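Local coordinates for pseudopodium-enriched atypical kinase 1 (PDB 6BHC), which is a pseudokinase of the atypical PEAK family that probably acts as a dimeric signalling scaffold rather than as an efficient tyrosine kinase, at residues 66-70 with 71-75; 189-192 with 193-196; 416-420 with 421-425. The protein carries 1 engineered substitution. One frame throughout, in Å; residues are numbered along the deposited sequence. Where two conformers were deposited one is given.

Contact 1: 66-70 with 71-75; sequences CEAGD and AVYYT
C66 and Y73 sit on one face of the sheet, and their first torsions lay SG and the ring side by side there. C66 swings SG anti to its backbone N (chi1 180°), while Y73 places CG anti to its own carbonyl carbon (chi1 -73°). The motif is a beta hairpin of the kinase N-lobe, where active kinases carry the glycine-rich loop. Y73 N donates to C66 O at 2.9 Å. Nearer the turn, A68 N gives a weak bond to A71 O.

The Y73 ring lies along the 66-68 side with its edge. C66 O and A68 CB sit at that edge in the ring plane, A68 CB at 3.9 Å from Y73 CE2. C66 CB packs against Y73 CD2 at 4.0 Å. C66 SG stands obliquely to the ring, a Cys sulfur-aromatic contact 5.2 Å from the centroid. L210 of strand 209-212 touches C66, A68 and Y73. The opposite face of the sheet carries the non-hydrogen-bonded pair E67 and V72, whose side chains run alongside each other, E67 CG 4.1 Å from V72 CG2.

D70 ends the turn with its carboxylate in use. OD2 forms a salt bridge with K89 of strand 85-91. Y73 OH is hydrogen-bonded to Q118 NE2. One water also joins D70 and Y73: it donates to D70 OD1 at 2.6 Å and meets Y73 OH at 2.6 Å, in the plane of the ring.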
ATOM      1  N   CYS A  66     -12.064  12.446 -32.432  1.00 40.02           N
ATOM      2  CA  CYS A  66     -10.687  12.193 -32.830  1.00 36.96           C
ATOM      3  C   CYS A  66     -10.653  11.915 -34.325  1.00 39.42           C
ATOM      4  O   CYS A  66     -11.570  11.291 -34.865  1.00 32.80           O
ATOM      5  CB  CYS A  66     -10.084  11.014 -32.057  1.00 38.29           C
ATOM      6  SG  CYS A  66      -8.372  10.637 -32.498  1.00 37.33           S
ATOM      7  N   GLU A  67      -9.594  12.382 -34.984  1.00 39.22           N
ATOM      8  CA  GLU A  67      -9.394  12.180 -36.419  1.00 46.43           C
ATOM      9  C   GLU A  67      -8.026  11.535 -36.619  1.00 42.54           C
ATOM     10  O   GLU A  67      -7.002  12.223 -36.613  1.00 43.88           O
ATOM     11  CB  GLU A  67      -9.503  13.497 -37.180  1.00 47.94           C
ATOM     12  CG  GLU A  67     -10.919  14.035 -37.287  1.00 59.13           C
ATOM     13  CD  GLU A  67     -10.966  15.439 -37.856  1.00 70.25           C
ATOM     14  OE1 GLU A  67     -10.684  16.396 -37.105  1.00 77.34           O
ATOM     15  OE2 GLU A  67     -11.273  15.584 -39.057  1.00 74.03           O
ATOM     16  N   ALA A  68      -8.011  10.217 -36.799  1.00 39.85           N
ATOM     17  CA  ALA A  68      -6.773   9.475 -36.947  1.00 36.72           C
ATOM     18  C   ALA A  68      -6.405   9.339 -38.424  1.00 41.39           C
ATOM     19  O   ALA A  68      -7.116   9.801 -39.319  1.00 34.24           O
ATOM     20  CB  ALA A  68      -6.891   8.105 -36.280  1.00 30.69           C
ATOM     21  N   GLY A  69      -5.271   8.689 -38.681  1.00 39.65           N
ATOM     22  CA  GLY A  69      -4.793   8.504 -40.040  1.00 43.01           C
ATOM     23  C   GLY A  69      -5.592   7.518 -40.866  1.00 41.12           C
ATOM     24  O   GLY A  69      -5.444   7.508 -42.093  1.00 38.80           O
ATOM     25  N   ASP A  70      -6.429   6.698 -40.235  1.00 43.93           N
ATOM     26  CA  ASP A  70      -7.191   5.684 -40.949  1.00 39.06           C
ATOM     27  C   ASP A  70      -8.699   5.817 -40.804  1.00 38.28           C
ATOM     28  O   ASP A  70      -9.430   5.121 -41.519  1.00 34.46           O
ATOM     29  CB  ASP A  70      -6.780   4.277 -40.485  1.00 37.11           C
ATOM     30  CG  ASP A  70      -7.057   4.044 -39.009  1.00 45.98           C
ATOM     31  OD1 ASP A  70      -7.174   5.038 -38.262  1.00 48.17           O
ATOM     32  OD2 ASP A  70      -7.158   2.867 -38.597  1.00 40.46           O
ATOM     33  N   ALA A  71      -9.188   6.678 -39.916  1.00 33.28           N
ATOM     34  CA  ALA A  71     -10.616   6.713 -39.637  1.00 35.47           C
ATOM     35  C   ALA A  71     -10.961   7.990 -38.888  1.00 42.52           C
ATOM     36  O   ALA A  71     -10.087   8.763 -38.486  1.00 33.10           O
ATOM     37  CB  ALA A  71     -11.052   5.488 -38.831  1.00 32.45           C
ATOM     38  N   VAL A  72     -12.263   8.197 -38.707  1.00 39.94           N
ATOM     39  CA  VAL A  72     -12.799   9.258 -37.868  1.00 33.70           C
ATOM     40  C   VAL A  72     -13.557   8.603 -36.721  1.00 32.99           C
ATOM     41  O   VAL A  72     -14.133   7.520 -36.874  1.00 32.93           O
ATOM     42  CB  VAL A  72     -13.700  10.223 -38.676  1.00 35.15           C
ATOM     43  CG1 VAL A  72     -14.977   9.527 -39.133  1.00 41.92           C
ATOM     44  CG2 VAL A  72     -14.014  11.470 -37.874  1.00 35.60           C
ATOM     45  N   TYR A  73     -13.533   9.249 -35.558  1.00 37.20           N
ATOM     46  CA  TYR A  73     -14.099   8.688 -34.338  1.00 32.12           C
ATOM     47  C   TYR A  73     -15.235   9.556 -33.821  1.00 33.07           C
ATOM     48  O   TYR A  73     -15.150  10.788 -33.844  1.00 33.77           O
ATOM     49  CB  TYR A  73     -13.038   8.548 -33.245  1.00 30.99           C
ATOM     50  CG  TYR A  73     -12.049   7.434 -33.477  1.00 36.00           C
ATOM     51  CD1 TYR A  73     -12.309   6.144 -33.030  1.00 33.42           C
ATOM     52  CD2 TYR A  73     -10.847   7.672 -34.131  1.00 37.94           C
ATOM     53  CE1 TYR A  73     -11.401   5.123 -33.231  1.00 35.27           C
ATOM     54  CE2 TYR A  73      -9.934   6.657 -34.338  1.00 29.36           C
ATOM     55  CZ  TYR A  73     -10.216   5.386 -33.887  1.00 30.31           C
ATOM     56  OH  TYR A  73      -9.311   4.373 -34.091  1.00 28.46           O
ATOM     57  N   TYR A  74     -16.289   8.902 -33.335  1.00 33.34           N
ATOM     58  CA  TYR A  74     -17.423   9.580 -32.723  1.00 34.42           C
ATOM     59  C   TYR A  74     -17.824   8.834 -31.461  1.00 34.18           C
ATOM     60  O   TYR A  74     -17.985   7.610 -31.488  1.00 33.87           O
ATOM     61  CB  TYR A  74     -18.617   9.655 -33.681  1.00 35.74           C
ATOM     62  CG  TYR A  74     -18.429  10.583 -34.857  1.00 39.75           C
ATOM     63  CD1 TYR A  74     -17.864  10.130 -36.041  1.00 41.62           C
ATOM     64  CD2 TYR A  74     -18.833  11.910 -34.790  1.00 37.60           C
ATOM     65  CE1 TYR A  74     -17.696  10.974 -37.123  1.00 46.89           C
ATOM     66  CE2 TYR A  74     -18.671  12.763 -35.865  1.00 43.11           C
ATOM     67  CZ  TYR A  74     -18.101  12.290 -37.028  1.00 45.76           C
ATOM     68  OH  TYR A  74     -17.936  13.134 -38.101  1.00 45.30           O
ATOM     69  N   THR A  75     -17.980   9.566 -30.362  1.00 36.97           N
ATOM     70  CA  THR A  75     -18.539   8.976 -29.156  1.00 41.63           C
ATOM     71  C   THR A  75     -20.009   8.648 -29.382  1.00 42.84           C
ATOM     72  O   THR A  75     -20.748   9.428 -29.989  1.00 37.41           O
ATOM     73  CB  THR A  75     -18.386   9.927 -27.970  1.00 37.27           C
ATOM     74  OG1 THR A  75     -19.112  11.134 -28.228  1.00 43.00           O
ATOM     75  CG2 THR A  75     -16.923  10.265 -27.748  1.00 33.89           C
TER
HETATM   76  O   HOH W   1      -7.230   4.797 -35.630  1.00 31.22           O

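Contact 2: 189-192 with 193-196; sequences SGLE and HLKP
H193, E192 and L191 carry this contact in the last turns of helix 173-194. H193 N is gripped from the preceding turn. It donates to S189 O at 3.1 Å and weakly to G190 O. H193 CB presses on the same G190 O at 3.2 Å. The imidazole then leads off the helix: NE2 bonds A112 O, and the ring meets that of H114 at an angle of about 45°.

E192 keeps its CB beside H193 N. Its carboxylate reaches outward to K347, a salt bridge, and to S344. E192 O takes a weak bond from K195 N and has P196 CD against it at 3.5 Å; the proline nitrogen has no hydrogen to offer.

L191 O accepts L194 N at 3.1 Å, from above the carbonyl plane. L194 N is shared with G190 O, weakly. L191 CD2 and L194 CD1 touch at 4.0 Å as the two leucines cross obliquely. K195 bends at chi2 (-56°), which lays its CE by L191 O at 3.6 Å and sends NZ to E279. L191 also packs on L204. The arrangement is that of the long C-lobe helix of the protein kinase fold, at the end that leads toward the counterpart of the catalytic loop of active kinases.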
ATOM      1  N   SER A 189       6.466  -0.562 -25.677  1.00 14.61           N
ATOM      2  CA  SER A 189       5.780  -1.703 -25.078  0.59 18.80           C
ATOM      3  C   SER A 189       4.856  -2.376 -26.085  1.00 19.77           C
ATOM      4  O   SER A 189       4.847  -3.606 -26.210  1.00 20.75           O
ATOM      5  CB  SER A 189       4.999  -1.255 -23.842  0.59 18.71           C
ATOM      6  OG  SER A 189       5.870  -0.746 -22.847  0.59 30.45           O
ATOM      7  N   GLY A 190       4.072  -1.582 -26.817  1.00 18.18           N
ATOM      8  CA  GLY A 190       3.187  -2.156 -27.818  1.00 13.67           C
ATOM      9  C   GLY A 190       3.942  -2.774 -28.979  1.00 18.58           C
ATOM     10  O   GLY A 190       3.541  -3.816 -29.504  1.00 23.63           O
ATOM     11  N   LEU A 191       5.043  -2.143 -29.398  1.00 18.04           N
ATOM     12  CA  LEU A 191       5.857  -2.717 -30.465  1.00 22.77           C
ATOM     13  C   LEU A 191       6.551  -3.991 -30.005  1.00 20.65           C
ATOM     14  O   LEU A 191       6.717  -4.931 -30.789  1.00 29.53           O
ATOM     15  CB  LEU A 191       6.882  -1.695 -30.956  1.00 25.54           C
ATOM     16  CG  LEU A 191       6.324  -0.467 -31.678  1.00 30.76           C
ATOM     17  CD1 LEU A 191       7.448   0.481 -32.065  1.00 27.85           C
ATOM     18  CD2 LEU A 191       5.519  -0.882 -32.903  1.00 28.97           C
ATOM     19  N   GLU A 192       6.963  -4.041 -28.736  1.00 32.66           N
ATOM     20  CA  GLU A 192       7.539  -5.265 -28.189  1.00 30.26           C
ATOM     21  C   GLU A 192       6.518  -6.396 -28.177  1.00 34.70           C
ATOM     22  O   GLU A 192       6.888  -7.571 -28.273  1.00 27.37           O
ATOM     23  CB  GLU A 192       8.067  -4.997 -26.778  1.00 34.14           C
ATOM     24  CG  GLU A 192       8.897  -6.118 -26.178  1.00 59.40           C
ATOM     25  CD  GLU A 192       9.354  -5.805 -24.762  1.00 72.00           C
ATOM     26  OE1 GLU A 192       8.625  -5.088 -24.044  1.00 70.37           O
ATOM     27  OE2 GLU A 192      10.445  -6.272 -24.372  1.00 74.86           O
ATOM     28  N   HIS A 193       5.230  -6.059 -28.068  1.00 23.53           N
ATOM     29  CA  HIS A 193       4.170  -7.058 -28.122  1.00 26.06           C
ATOM     30  C   HIS A 193       4.041  -7.686 -29.504  1.00 29.28           C
ATOM     31  O   HIS A 193       3.562  -8.819 -29.614  1.00 32.25           O
ATOM     32  CB  HIS A 193       2.841  -6.418 -27.707  1.00 21.72           C
ATOM     33  CG  HIS A 193       1.722  -7.394 -27.525  1.00 24.62           C
ATOM     34  ND1 HIS A 193       1.655  -8.259 -26.454  1.00 25.55           N
ATOM     35  CD2 HIS A 193       0.615  -7.629 -28.269  1.00 22.17           C
ATOM     36  CE1 HIS A 193       0.559  -8.991 -26.550  1.00 22.00           C
ATOM     37  NE2 HIS A 193      -0.090  -8.628 -27.641  1.00 17.84           N
ATOM     38  N   LEU A 194       4.466  -6.983 -30.556  1.00 21.35           N
ATOM     39  CA  LEU A 194       4.342  -7.507 -31.911  1.00 23.55           C
ATOM     40  C   LEU A 194       5.445  -8.490 -32.273  1.00 27.33           C
ATOM     41  O   LEU A 194       5.264  -9.286 -33.202  1.00 29.29           O
ATOM     42  CB  LEU A 194       4.347  -6.360 -32.926  1.00 21.49           C
ATOM     43  CG  LEU A 194       3.334  -5.229 -32.744  1.00 28.38           C
ATOM     44  CD1 LEU A 194       3.465  -4.208 -33.868  1.00 29.21           C
ATOM     45  CD2 LEU A 194       1.920  -5.773 -32.674  1.00 26.01           C
ATOM     46  N   LYS A 195       6.574  -8.456 -31.566  1.00 19.37           N
ATOM     47  CA  LYS A 195       7.728  -9.260 -31.966  1.00 23.69           C
ATOM     48  C   LYS A 195       7.467 -10.760 -31.927  1.00 33.01           C
ATOM     49  O   LYS A 195       7.839 -11.448 -32.894  1.00 30.22           O
ATOM     50  CB  LYS A 195       8.939  -8.880 -31.107  1.00 23.68           C
ATOM     51  CG  LYS A 195       9.267  -7.399 -31.139  1.00 26.34           C
ATOM     52  CD  LYS A 195       9.488  -6.913 -32.561  1.00 41.50           C
ATOM     53  CE  LYS A 195       9.784  -5.421 -32.597  1.00 46.76           C
ATOM     54  NZ  LYS A 195      10.002  -4.929 -33.988  1.00 53.23           N
ATOM     55  N   PRO A 196       6.863 -11.338 -30.881  1.00 32.70           N
ATOM     56  CA  PRO A 196       6.619 -12.791 -30.909  1.00 34.57           C
ATOM     57  C   PRO A 196       5.657 -13.225 -32.001  1.00 32.65           C
ATOM     58  O   PRO A 196       5.641 -14.410 -32.360  1.00 33.06           O
ATOM     59  CB  PRO A 196       6.053 -13.082 -29.511  1.00 31.76           C
ATOM     60  CG  PRO A 196       6.520 -11.950 -28.670  1.00 27.81           C
ATOM     61  CD  PRO A 196       6.483 -10.762 -29.578  1.00 21.97           C
TER

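Contact 3: 416-420 with 421-425; sequences AFATT and DSLSC
T419 and S422 meet at the start of helix 420-430, and hydrogen bonds dominate their contact. T419 is the N-cap residue. Its OG1 sits between the backbone N and the carbonyl carbon (chi1 67°), which turns the hydroxyl back over the first turn. There it accepts S422 N at 3.1 Å, in a fairly straight bond of 160° at the hydrogen. S422 returns a side-chain bond: OG donates to T419 O at 3.0 Å.

The backbone continues the helix. T419 O also takes L423 N at 2.9 Å. The two donors come to this oxygen from the same face of its carbonyl plane. L423 CG makes a close carbon-to-oxygen approach, 3.3 Å from T419 O, and lays the leucine stem against the carbonyl of the N-cap residue. One residue on, T420 O accepts S424 N at 3.0 Å. An alanine at S422 has no hydroxyl to give T419 O, which would probably be left with L423 N as its donor here and the cap less firmly fixed.

Apolar contacts are fewer. A418 CB meets L423 CD2 loosely at 4.4 Å. L423 also packs on W381 and L382 of helix 371-396. On the incoming side, A416 touches L28 and K29 of helix 16-39.

The chemistry is that of a helix start after a short non-helical link at A418 and T419. First-turn amides lack a carbonyl one helical turn earlier, and the N-cap hydroxyl supplies an acceptor to S422 N. The serine hydroxyl in turn ties the cap residue's own carbonyl to that turn.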
ATOM      1  N   ALA A 416      11.162  -4.049 -11.478  1.00 19.34           N
ATOM      2  CA  ALA A 416      10.905  -5.457 -11.188  1.00 31.38           C
ATOM      3  C   ALA A 416      11.715  -6.373 -12.097  1.00 30.79           C
ATOM      4  O   ALA A 416      12.188  -7.429 -11.660  1.00 26.20           O
ATOM      5  CB  ALA A 416       9.414  -5.761 -11.323  1.00 18.28           C
ATOM      6  N   PHE A 417      11.887  -5.988 -13.361  1.00 21.29           N
ATOM      7  CA  PHE A 417      12.532  -6.843 -14.347  1.00 17.54           C
ATOM      8  C   PHE A 417      13.936  -6.397 -14.727  1.00 23.15           C
ATOM      9  O   PHE A 417      14.610  -7.114 -15.474  1.00 28.54           O
ATOM     10  CB  PHE A 417      11.667  -6.932 -15.612  1.00 19.32           C
ATOM     11  CG  PHE A 417      10.367  -7.650 -15.402  1.00 29.87           C
ATOM     12  CD1 PHE A 417       9.242  -6.967 -14.967  1.00 32.72           C
ATOM     13  CD2 PHE A 417      10.272  -9.012 -15.631  1.00 35.51           C
ATOM     14  CE1 PHE A 417       8.045  -7.629 -14.769  1.00 36.05           C
ATOM     15  CE2 PHE A 417       9.079  -9.681 -15.435  1.00 44.69           C
ATOM     16  CZ  PHE A 417       7.964  -8.989 -15.003  1.00 39.17           C
ATOM     17  N   ALA A 418      14.394  -5.246 -14.244  1.00 23.45           N
ATOM     18  CA  ALA A 418      15.746  -4.806 -14.545  1.00 32.17           C
ATOM     19  C   ALA A 418      16.764  -5.622 -13.756  1.00 29.61           C
ATOM     20  O   ALA A 418      16.511  -6.053 -12.628  1.00 32.52           O
ATOM     21  CB  ALA A 418      15.910  -3.318 -14.230  1.00 16.36           C
ATOM     22  N   THR A 419      17.923  -5.845 -14.372  1.00 25.48           N
ATOM     23  CA  THR A 419      19.042  -6.525 -13.737  1.00 24.73           C
ATOM     24  C   THR A 419      20.293  -5.681 -13.918  1.00 28.69           C
ATOM     25  O   THR A 419      20.314  -4.718 -14.689  1.00 29.52           O
ATOM     26  CB  THR A 419      19.275  -7.927 -14.323  1.00 27.53           C
ATOM     27  OG1 THR A 419      19.719  -7.809 -15.681  1.00 27.79           O
ATOM     28  CG2 THR A 419      17.995  -8.757 -14.277  1.00 17.26           C
ATOM     29  N   THR A 420      21.353  -6.057 -13.199  1.00 20.95           N
ATOM     30  CA  THR A 420      22.625  -5.367 -13.374  1.00 26.07           C
ATOM     31  C   THR A 420      23.155  -5.537 -14.791  1.00 27.37           C
ATOM     32  O   THR A 420      23.794  -4.625 -15.327  1.00 30.03           O
ATOM     33  CB  THR A 420      23.649  -5.873 -12.357  1.00 27.50           C
ATOM     34  OG1 THR A 420      23.871  -7.274 -12.553  1.00 35.10           O
ATOM     35  CG2 THR A 420      23.152  -5.635 -10.937  1.00 27.05           C
ATOM     36  N   ASP A 421      22.884  -6.685 -15.416  1.00 26.72           N
ATOM     37  CA  ASP A 421      23.327  -6.899 -16.789  1.00 30.25           C
ATOM     38  C   ASP A 421      22.560  -6.014 -17.764  1.00 29.40           C
ATOM     39  O   ASP A 421      23.148  -5.461 -18.700  1.00 32.86           O
ATOM     40  CB  ASP A 421      23.172  -8.372 -17.165  1.00 35.62           C
ATOM     41  CG  ASP A 421      23.731  -8.683 -18.539  1.00 56.42           C
ATOM     42  OD1 ASP A 421      24.955  -8.907 -18.646  1.00 55.02           O
ATOM     43  OD2 ASP A 421      22.947  -8.705 -19.512  1.00 66.11           O
ATOM     44  N   SER A 422      21.248  -5.864 -17.561  1.00 30.94           N
ATOM     45  CA  SER A 422      20.459  -5.022 -18.454  1.00 25.34           C
ATOM     46  C   SER A 422      20.808  -3.550 -18.277  1.00 28.29           C
ATOM     47  O   SER A 422      20.821  -2.788 -19.251  1.00 34.01           O
ATOM     48  CB  SER A 422      18.966  -5.246 -18.214  1.00 25.23           C
ATOM     49  OG  SER A 422      18.532  -4.584 -17.040  1.00 25.74           O
ATOM     50  N   LEU A 423      21.084  -3.127 -17.041  1.00 19.45           N
ATOM     51  CA  LEU A 423      21.491  -1.744 -16.816  1.00 23.95           C
ATOM     52  C   LEU A 423      22.860  -1.468 -17.420  1.00 26.45           C
ATOM     53  O   LEU A 423      23.087  -0.398 -17.996  1.00 26.75           O
ATOM     54  CB  LEU A 423      21.495  -1.431 -15.319  1.00 17.47           C
ATOM     55  CG  LEU A 423      20.149  -1.433 -14.594  1.00 31.31           C
ATOM     56  CD1 LEU A 423      20.330  -0.975 -13.158  1.00 24.55           C
ATOM     57  CD2 LEU A 423      19.140  -0.553 -15.316  1.00 32.94           C
ATOM     58  N   SER A 424      23.784  -2.426 -17.304  1.00 21.64           N
ATOM     59  CA  SER A 424      25.123  -2.234 -17.848  1.00 35.59           C
ATOM     60  C   SER A 424      25.084  -2.047 -19.359  1.00 33.30           C
ATOM     61  O   SER A 424      25.864  -1.266 -19.915  1.00 39.75           O
ATOM     62  CB  SER A 424      26.015  -3.417 -17.472  1.00 36.50           C
ATOM     63  OG  SER A 424      27.316  -3.267 -18.011  1.00 46.90           O
ATOM     64  N   CYS A 425      24.178  -2.752 -20.042  1.00 34.95           N
ATOM     65  CA  CYS A 425      24.058  -2.590 -21.487  1.00 35.46           C
ATOM     66  C   CYS A 425      23.464  -1.232 -21.847  1.00 33.01           C
ATOM     67  O   CYS A 425      23.929  -0.576 -22.785  1.00 32.66           O
ATOM     68  CB  CYS A 425      23.214  -3.722 -22.073  1.00 41.00           C
ATOM     69  SG  CYS A 425      23.926  -5.370 -21.844  1.00 57.50           S
TER

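The contacts follow one another along the chain; none nests in or crosses another. After helix 16-39, contact 1 closes a tight hairpin between strands 66-67 and 71-78 in the N-lobe sheet. Contact 2 closes no loop; it lies within the last turn of helix 173-194 and the residues that follow, in the C-lobe, its centre about 24 Å from that of contact 1. Contact 3 turns the chain from helix 406-417 into helix 420-430, where it packs against helices 16-39 and 371-396. Contacts 1 and 3 lie on opposite sides of the chain's centre, with centres about 39 Å apart. Contact 2 is nearer to contact 3, about 9 Å between nearest atoms, without touching.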